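Local coordinates for protein-L-isoaspartate(D-aspartate) O-methyltransferase (Sulfolobus tokodaii, PDB 1VBF) that probably methylates L-isoaspartyl residues of damaged proteins with S-adenosyl-L-methionine as methyl donor, a step in their repair or degradation, at residues 5-10 / 55-60; 88-93 / 113-118. One frame throughout, in Å; residues are numbered along the deposited sequence.

Interaction 1 (5-10 / 55-60); sequences EEILRK and ALNLGI
With its CG1 anti to the carbonyl carbon (chi1 -55°), Ile7 sends its two branches to different partners on helix 56-65. The CG1 arm runs out extended, and its tip CD1 reaches CD1 of Leu56 at 3.8 Å. The other branch, CG2, lies anti to the backbone N and packs on Ile60, 3.8 Å from CG2 of that residue. Ile60 has the same first torsion (chi1 -57°) and meets the methyl with its branch point: CB and CG1 stand about as near to CG2 of Ile7 as CG2 does, so one methyl sits against the whole fork, the two side chains crossing at about a right angle. One isoleucine thus bridges positions 56 and 60, a single helical turn apart.

Asn57 sits within the contact beside Ile7. Its amide nitrogen ND2 lies 4.1 Å from CG1 of Ile7, a van der Waals neighbour. Lys10, one turn after Ile7, holds its chain extended beyond CG and brings NZ to 3.6 Å from OD1 of Asn57, an approach too long to count as a firm bond. No hydrogen bond joins the two segments; burial of Ile7 against Leu56, Asn57 and Ile60 carries the contact, while the exposed lysine marks its edge.

The helix segments run nearly parallel, 18° apart, and their axes come no closer than 10.7 Å, a spacing spanned by side chains. Phe20 of helix 14-22 touches both Leu56 and Ile60, Thr41 touches Ile7 and Asn57, and Leu87 of helix 83-91 packs on Ile60. The arrangement is one of apolar helix-to-helix packing, in which the N-terminal helix 4-10 is laid against helix 56-65, both of which precede, along the chain, strand 73-77, the first strand of the Rossmann-like methyltransferase sheet.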
ATOM      1  N   GLU B   5      -2.879 -31.071 -27.613  1.00 37.91           N
ATOM      2  CA  GLU B   5      -4.154 -31.785 -27.655  1.00 37.01           C
ATOM      3  C   GLU B   5      -5.153 -31.186 -26.652  1.00 36.61           C
ATOM      4  O   GLU B   5      -6.336 -31.103 -26.957  1.00 34.11           O
ATOM      5  CB  GLU B   5      -3.932 -33.277 -27.384  1.00 37.79           C
ATOM      6  CG  GLU B   5      -5.176 -34.183 -27.507  1.00 40.53           C
ATOM      7  CD  GLU B   5      -6.147 -34.119 -26.293  1.00 42.75           C
ATOM      8  OE1 GLU B   5      -5.695 -33.895 -25.136  1.00 40.68           O
ATOM      9  OE2 GLU B   5      -7.370 -34.327 -26.499  1.00 42.10           O
ATOM     10  N   GLU B   6      -4.696 -30.767 -25.469  1.00 38.06           N
ATOM     11  CA  GLU B   6      -5.607 -30.151 -24.492  1.00 40.97           C
ATOM     12  C   GLU B   6      -6.294 -28.942 -25.146  1.00 40.58           C
ATOM     13  O   GLU B   6      -7.523 -28.796 -25.110  1.00 40.83           O
ATOM     14  CB  GLU B   6      -4.876 -29.575 -23.270  1.00 45.00           C
ATOM     15  CG  GLU B   6      -3.907 -30.452 -22.504  1.00 52.46           C
ATOM     16  CD  GLU B   6      -3.443 -29.770 -21.191  1.00 56.27           C
ATOM     17  OE1 GLU B   6      -4.261 -29.683 -20.241  1.00 58.26           O
ATOM     18  OE2 GLU B   6      -2.274 -29.309 -21.113  1.00 57.58           O
ATOM     19  N   ILE B   7      -5.462 -28.066 -25.711  1.00 38.10           N
ATOM     20  CA  ILE B   7      -5.921 -26.844 -26.338  1.00 37.16           C
ATOM     21  C   ILE B   7      -6.810 -27.078 -27.547  1.00 37.30           C
ATOM     22  O   ILE B   7      -7.814 -26.377 -27.723  1.00 36.50           O
ATOM     23  CB  ILE B   7      -4.730 -25.948 -26.761  1.00 36.22           C
ATOM     24  CG1 ILE B   7      -3.825 -25.676 -25.561  1.00 34.94           C
ATOM     25  CG2 ILE B   7      -5.241 -24.623 -27.292  1.00 33.29           C
ATOM     26  CD1 ILE B   7      -2.704 -24.744 -25.845  1.00 33.18           C
ATOM     27  N   LEU B   8      -6.444 -28.069 -28.360  1.00 37.25           N
ATOM     28  CA  LEU B   8      -7.179 -28.402 -29.579  1.00 37.58           C
ATOM     29  C   LEU B   8      -8.579 -28.906 -29.269  1.00 38.41           C
ATOM     30  O   LEU B   8      -9.531 -28.588 -29.967  1.00 38.72           O
ATOM     31  CB  LEU B   8      -6.407 -29.457 -30.365  1.00 37.59           C
ATOM     32  CG  LEU B   8      -6.642 -29.642 -31.864  1.00 37.43           C
ATOM     33  CD1 LEU B   8      -5.806 -30.821 -32.326  1.00 36.77           C
ATOM     34  CD2 LEU B   8      -8.098 -29.900 -32.164  1.00 37.89           C
ATOM     35  N   ARG B   9      -8.697 -29.696 -28.216  1.00 41.23           N
ATOM     36  CA  ARG B   9      -9.973 -30.261 -27.790  1.00 44.41           C
ATOM     37  C   ARG B   9     -11.004 -29.153 -27.508  1.00 44.12           C
ATOM     38  O   ARG B   9     -12.198 -29.286 -27.805  1.00 43.77           O
ATOM     39  CB  ARG B   9      -9.749 -31.078 -26.513  1.00 49.28           C
ATOM     40  CG  ARG B   9     -10.461 -32.406 -26.479  1.00 56.66           C
ATOM     41  CD  ARG B   9     -10.422 -33.024 -25.086  1.00 63.54           C
ATOM     42  NE  ARG B   9     -11.371 -32.390 -24.166  1.00 69.71           N
ATOM     43  CZ  ARG B   9     -11.665 -32.846 -22.946  1.00 72.15           C
ATOM     44  NH1 ARG B   9     -11.084 -33.949 -22.481  1.00 71.94           N
ATOM     45  NH2 ARG B   9     -12.556 -32.207 -22.197  1.00 74.37           N
ATOM     46  N   LYS B  10     -10.517 -28.062 -26.928  1.00 42.86           N
ATOM     47  CA  LYS B  10     -11.343 -26.922 -26.558  1.00 41.34           C
ATOM     48  C   LYS B  10     -11.823 -26.041 -27.712  1.00 39.52           C
ATOM     49  O   LYS B  10     -12.849 -25.378 -27.579  1.00 39.31           O
ATOM     50  CB  LYS B  10     -10.573 -26.024 -25.589  1.00 43.27           C
ATOM     51  CG  LYS B  10     -10.194 -26.623 -24.248  1.00 44.71           C
ATOM     52  CD  LYS B  10      -9.192 -25.686 -23.575  1.00 47.84           C
ATOM     53  CE  LYS B  10      -9.233 -25.771 -22.059  1.00 50.59           C
ATOM     54  NZ  LYS B  10      -8.525 -24.598 -21.444  1.00 53.03           N
ATOM     55  N   ALA B  55       0.228 -15.711 -24.223  1.00 34.60           N
ATOM     56  CA  ALA B  55       0.228 -17.116 -23.874  1.00 32.30           C
ATOM     57  C   ALA B  55      -0.627 -17.853 -24.894  1.00 32.38           C
ATOM     58  O   ALA B  55      -1.700 -17.367 -25.298  1.00 31.56           O
ATOM     59  CB  ALA B  55      -0.345 -17.297 -22.505  1.00 32.49           C
ATOM     60  N   LEU B  56      -0.156 -19.031 -25.297  1.00 31.67           N
ATOM     61  CA  LEU B  56      -0.857 -19.828 -26.283  1.00 31.95           C
ATOM     62  C   LEU B  56      -2.288 -20.108 -25.880  1.00 33.26           C
ATOM     63  O   LEU B  56      -3.205 -20.022 -26.713  1.00 30.83           O
ATOM     64  CB  LEU B  56      -0.152 -21.159 -26.515  1.00 32.36           C
ATOM     65  CG  LEU B  56      -0.007 -21.681 -27.958  1.00 31.72           C
ATOM     66  CD1 LEU B  56       0.092 -23.204 -27.933  1.00 31.35           C
ATOM     67  CD2 LEU B  56      -1.182 -21.278 -28.808  1.00 31.85           C
ATOM     68  N   ASN B  57      -2.482 -20.469 -24.613  1.00 34.88           N
ATOM     69  CA  ASN B  57      -3.825 -20.759 -24.153  1.00 36.88           C
ATOM     70  C   ASN B  57      -4.706 -19.521 -24.315  1.00 35.32           C
ATOM     71  O   ASN B  57      -5.863 -19.607 -24.730  1.00 35.08           O
ATOM     72  CB  ASN B  57      -3.802 -21.224 -22.701  1.00 43.95           C
ATOM     73  CG  ASN B  57      -4.697 -22.461 -22.467  1.00 53.16           C
ATOM     74  OD1 ASN B  57      -5.925 -22.422 -22.667  1.00 56.48           O
ATOM     75  ND2 ASN B  57      -4.076 -23.570 -22.046  1.00 57.36           N
ATOM     76  N   LEU B  58      -4.155 -18.355 -24.015  1.00 32.85           N
ATOM     77  CA  LEU B  58      -4.924 -17.135 -24.150  1.00 30.09           C
ATOM     78  C   LEU B  58      -5.204 -16.837 -25.623  1.00 31.04           C
ATOM     79  O   LEU B  58      -6.371 -16.622 -26.006  1.00 29.36           O
ATOM     80  CB  LEU B  58      -4.166 -15.977 -23.524  1.00 27.44           C
ATOM     81  CG  LEU B  58      -4.970 -15.096 -22.580  1.00 24.50           C
ATOM     82  CD1 LEU B  58      -4.249 -13.817 -22.444  1.00 25.51           C
ATOM     83  CD2 LEU B  58      -6.343 -14.804 -23.118  1.00 23.86           C
ATOM     84  N   GLY B  59      -4.133 -16.815 -26.434  1.00 30.85           N
ATOM     85  CA  GLY B  59      -4.250 -16.554 -27.869  1.00 29.65           C
ATOM     86  C   GLY B  59      -5.270 -17.403 -28.635  1.00 28.74           C
ATOM     87  O   GLY B  59      -6.087 -16.895 -29.422  1.00 27.28           O
ATOM     88  N   ILE B  60      -5.233 -18.706 -28.406  1.00 27.67           N
ATOM     89  CA  ILE B  60      -6.159 -19.605 -29.084  1.00 28.01           C
ATOM     90  C   ILE B  60      -7.591 -19.324 -28.641  1.00 28.81           C
ATOM     91  O   ILE B  60      -8.539 -19.410 -29.444  1.00 27.41           O
ATOM     92  CB  ILE B  60      -5.791 -21.079 -28.802  1.00 26.33           C
ATOM     93  CG1 ILE B  60      -4.350 -21.331 -29.247  1.00 25.16           C
ATOM     94  CG2 ILE B  60      -6.730 -22.006 -29.546  1.00 24.35           C
ATOM     95  CD1 ILE B  60      -4.084 -20.848 -30.682  1.00 20.23           C
TER

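Interaction 2 (88-93 / 113-118); sequences IAEIVD and SYYNNI
Ala89 and Glu90, near the end of helix 83-91, meet the loop that leads into strand 118-122, the outermost strand on one side of the Rossmann-like methyltransferase sheet within this chain. The CB of Ala89 touches CD1 of Tyr115 at 3.6 Å and CD1 of Ile118 at 3.5 Å. Glu90 bends at chi2 (-82°), which swings its carboxylate to the edge of the Tyr115 ring, the two planes perpendicular; there OE2 accepts a hydrogen bond from the Tyr115 hydroxyl. Tyr114 lays CD2 over one face of the same ring, offset toward the rim, and its own edge faces OE2. The other carboxylate oxygen, OE1, forms a salt bridge with Lys22, which also hydrogen-bonds Tyr114 OH.

Asn117 turns its CG between backbone N and carbonyl carbon (chi1 68°), aiming the amide at the last turn of the helix and the chain that follows it. A leucine here would probably leave the carbonyls of Ala89 and Asp93 without their shared donor and the loop less firmly tied to the helix end. ND2 reaches Ala89 O at 3.0 Å, in the carbonyl plane and on a lone pair, and Asp93 O at 2.7 Å, from 47° above that carbonyl's plane.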
ATOM      1  N   ILE B  88      -4.628 -17.026 -38.618  1.00 27.99           N
ATOM      2  CA  ILE B  88      -5.760 -16.299 -39.181  1.00 27.95           C
ATOM      3  C   ILE B  88      -5.728 -16.404 -40.717  1.00 30.55           C
ATOM      4  O   ILE B  88      -6.741 -16.682 -41.378  1.00 31.01           O
ATOM      5  CB  ILE B  88      -5.717 -14.817 -38.751  1.00 26.98           C
ATOM      6  CG1 ILE B  88      -5.737 -14.731 -37.224  1.00 25.35           C
ATOM      7  CG2 ILE B  88      -6.915 -14.038 -39.344  1.00 25.27           C
ATOM      8  CD1 ILE B  88      -5.588 -13.336 -36.695  1.00 23.73           C
ATOM      9  N   ALA B  89      -4.547 -16.183 -41.277  1.00 32.28           N
ATOM     10  CA  ALA B  89      -4.339 -16.257 -42.718  1.00 33.36           C
ATOM     11  C   ALA B  89      -4.830 -17.601 -43.277  1.00 34.59           C
ATOM     12  O   ALA B  89      -5.382 -17.674 -44.375  1.00 35.57           O
ATOM     13  CB  ALA B  89      -2.867 -16.071 -43.021  1.00 32.33           C
ATOM     14  N   GLU B  90      -4.613 -18.670 -42.522  1.00 34.30           N
ATOM     15  CA  GLU B  90      -5.067 -19.988 -42.937  1.00 33.45           C
ATOM     16  C   GLU B  90      -6.589 -20.060 -43.111  1.00 32.14           C
ATOM     17  O   GLU B  90      -7.084 -20.718 -44.007  1.00 33.81           O
ATOM     18  CB  GLU B  90      -4.654 -21.023 -41.901  1.00 32.75           C
ATOM     19  CG  GLU B  90      -3.161 -21.230 -41.760  1.00 37.64           C
ATOM     20  CD  GLU B  90      -2.584 -22.174 -42.810  1.00 39.90           C
ATOM     21  OE1 GLU B  90      -3.343 -23.023 -43.335  1.00 38.81           O
ATOM     22  OE2 GLU B  90      -1.365 -22.075 -43.089  1.00 40.80           O
ATOM     23  N   ILE B  91      -7.328 -19.358 -42.273  1.00 29.50           N
ATOM     24  CA  ILE B  91      -8.772 -19.444 -42.308  1.00 28.88           C
ATOM     25  C   ILE B  91      -9.436 -18.419 -43.187  1.00 31.66           C
ATOM     26  O   ILE B  91     -10.351 -18.707 -43.968  1.00 32.52           O
ATOM     27  CB  ILE B  91      -9.349 -19.246 -40.860  1.00 26.76           C
ATOM     28  CG1 ILE B  91      -8.728 -20.257 -39.906  1.00 24.59           C
ATOM     29  CG2 ILE B  91     -10.901 -19.255 -40.867  1.00 20.74           C
ATOM     30  CD1 ILE B  91      -8.934 -19.897 -38.464  1.00 26.26           C
ATOM     31  N   VAL B  92      -8.967 -17.199 -43.014  1.00 34.25           N
ATOM     32  CA  VAL B  92      -9.538 -16.042 -43.665  1.00 35.80           C
ATOM     33  C   VAL B  92      -9.089 -15.709 -45.105  1.00 35.84           C
ATOM     34  O   VAL B  92      -8.100 -16.238 -45.603  1.00 33.85           O
ATOM     35  CB  VAL B  92      -9.331 -14.840 -42.693  1.00 35.60           C
ATOM     36  CG1 VAL B  92      -8.565 -13.714 -43.365  1.00 36.35           C
ATOM     37  CG2 VAL B  92     -10.676 -14.383 -42.158  1.00 36.06           C
ATOM     38  N   ASP B  93      -9.845 -14.842 -45.773  1.00 37.36           N
ATOM     39  CA  ASP B  93      -9.482 -14.443 -47.121  1.00 38.53           C
ATOM     40  C   ASP B  93      -8.216 -13.600 -47.047  1.00 38.22           C
ATOM     41  O   ASP B  93      -7.148 -14.030 -47.479  1.00 38.51           O
ATOM     42  CB  ASP B  93     -10.598 -13.632 -47.776  1.00 40.94           C
ATOM     43  CG  ASP B  93     -10.232 -13.196 -49.178  1.00 44.60           C
ATOM     44  OD1 ASP B  93     -10.900 -12.313 -49.760  1.00 45.92           O
ATOM     45  OD2 ASP B  93      -9.248 -13.750 -49.707  1.00 49.45           O
ATOM     46  N   SER B 113       6.467 -15.625 -45.285  1.00 49.92           N
ATOM     47  CA  SER B 113       6.613 -15.721 -46.738  1.00 49.87           C
ATOM     48  C   SER B 113       5.629 -16.704 -47.374  1.00 49.19           C
ATOM     49  O   SER B 113       5.015 -16.411 -48.395  1.00 50.82           O
ATOM     50  CB  SER B 113       8.046 -16.118 -47.075  1.00 49.53           C
ATOM     51  OG  SER B 113       8.364 -17.345 -46.451  1.00 52.60           O
ATOM     52  N   TYR B 114       5.488 -17.868 -46.766  1.00 47.80           N
ATOM     53  CA  TYR B 114       4.574 -18.887 -47.259  1.00 46.77           C
ATOM     54  C   TYR B 114       3.150 -18.376 -47.484  1.00 43.91           C
ATOM     55  O   TYR B 114       2.313 -19.069 -48.060  1.00 44.86           O
ATOM     56  CB  TYR B 114       4.530 -20.038 -46.256  1.00 49.95           C
ATOM     57  CG  TYR B 114       3.353 -20.975 -46.417  1.00 53.34           C
ATOM     58  CD1 TYR B 114       3.291 -21.881 -47.478  1.00 55.70           C
ATOM     59  CD2 TYR B 114       2.307 -20.974 -45.488  1.00 55.02           C
ATOM     60  CE1 TYR B 114       2.210 -22.776 -47.605  1.00 57.83           C
ATOM     61  CE2 TYR B 114       1.223 -21.854 -45.604  1.00 55.87           C
ATOM     62  CZ  TYR B 114       1.180 -22.752 -46.657  1.00 58.07           C
ATOM     63  OH  TYR B 114       0.118 -23.624 -46.763  1.00 58.37           O
ATOM     64  N   TYR B 115       2.854 -17.173 -47.023  1.00 39.47           N
ATOM     65  CA  TYR B 115       1.494 -16.683 -47.185  1.00 37.01           C
ATOM     66  C   TYR B 115       1.395 -15.594 -48.230  1.00 36.32           C
ATOM     67  O   TYR B 115       2.315 -14.792 -48.393  1.00 37.00           O
ATOM     68  CB  TYR B 115       0.960 -16.183 -45.824  1.00 36.88           C
ATOM     69  CG  TYR B 115       0.770 -17.281 -44.786  1.00 33.03           C
ATOM     70  CD1 TYR B 115      -0.407 -18.033 -44.754  1.00 33.41           C
ATOM     71  CD2 TYR B 115       1.799 -17.620 -43.902  1.00 29.25           C
ATOM     72  CE1 TYR B 115      -0.556 -19.108 -43.864  1.00 34.27           C
ATOM     73  CE2 TYR B 115       1.673 -18.693 -43.016  1.00 30.87           C
ATOM     74  CZ  TYR B 115       0.487 -19.438 -43.001  1.00 33.11           C
ATOM     75  OH  TYR B 115       0.339 -20.533 -42.172  1.00 31.32           O
ATOM     76  N   ASN B 116       0.278 -15.554 -48.939  1.00 34.84           N
ATOM     77  CA  ASN B 116       0.085 -14.542 -49.959  1.00 34.95           C
ATOM     78  C   ASN B 116      -1.152 -13.706 -49.661  1.00 34.98           C
ATOM     79  O   ASN B 116      -1.641 -12.972 -50.521  1.00 34.59           O
ATOM     80  CB  ASN B 116      -0.041 -15.218 -51.325  1.00 38.45           C
ATOM     81  CG  ASN B 116      -1.479 -15.643 -51.665  1.00 43.12           C
ATOM     82  OD1 ASN B 116      -2.228 -16.149 -50.813  1.00 46.40           O
ATOM     83  ND2 ASN B 116      -1.863 -15.450 -52.929  1.00 44.28           N
ATOM     84  N   ASN B 117      -1.662 -13.816 -48.437  1.00 34.59           N
ATOM     85  CA  ASN B 117      -2.857 -13.070 -48.063  1.00 34.05           C
ATOM     86  C   ASN B 117      -2.707 -12.277 -46.774  1.00 34.99           C
ATOM     87  O   ASN B 117      -3.699 -11.993 -46.091  1.00 36.10           O
ATOM     88  CB  ASN B 117      -4.071 -14.007 -47.969  1.00 31.94           C
ATOM     89  CG  ASN B 117      -3.987 -14.982 -46.808  1.00 31.20           C
ATOM     90  OD1 ASN B 117      -2.897 -15.344 -46.353  1.00 31.67           O
ATOM     91  ND2 ASN B 117      -5.141 -15.425 -46.335  1.00 27.32           N
ATOM     92  N   ILE B 118      -1.468 -11.889 -46.474  1.00 34.99           N
ATOM     93  CA  ILE B 118      -1.152 -11.115 -45.275  1.00 34.25           C
ATOM     94  C   ILE B 118      -0.399  -9.809 -45.599  1.00 34.40           C
ATOM     95  O   ILE B 118       0.756  -9.838 -46.013  1.00 34.51           O
ATOM     96  CB  ILE B 118      -0.253 -11.918 -44.307  1.00 32.95           C
ATOM     97  CG1 ILE B 118      -0.885 -13.255 -43.952  1.00 30.71           C
ATOM     98  CG2 ILE B 118       0.019 -11.109 -43.055  1.00 34.42           C
ATOM     99  CD1 ILE B 118       0.068 -14.128 -43.119  1.00 29.75           C
TER

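Overall arrangement
The two contacts follow one another in series along the chain: interaction 1 closes at residue 60 before interaction 2 opens at residue 88. Their centres lie 20 Å apart and their nearest atoms about 8 Å, without touching. Two helices link them: helix 83-91 supplies one segment of interaction 2 and also packs, through Tyr83 and Leu87, on helix 56-65, while helix 14-22 adjoins both contacts. Interaction 1 thus attaches the N-terminal helix, and interaction 2 joins a helix end to the approach of strand 118-122. As a worked example, they illustrate how one methyltransferase fold combines apolar helix packing with polar fastening of a loop.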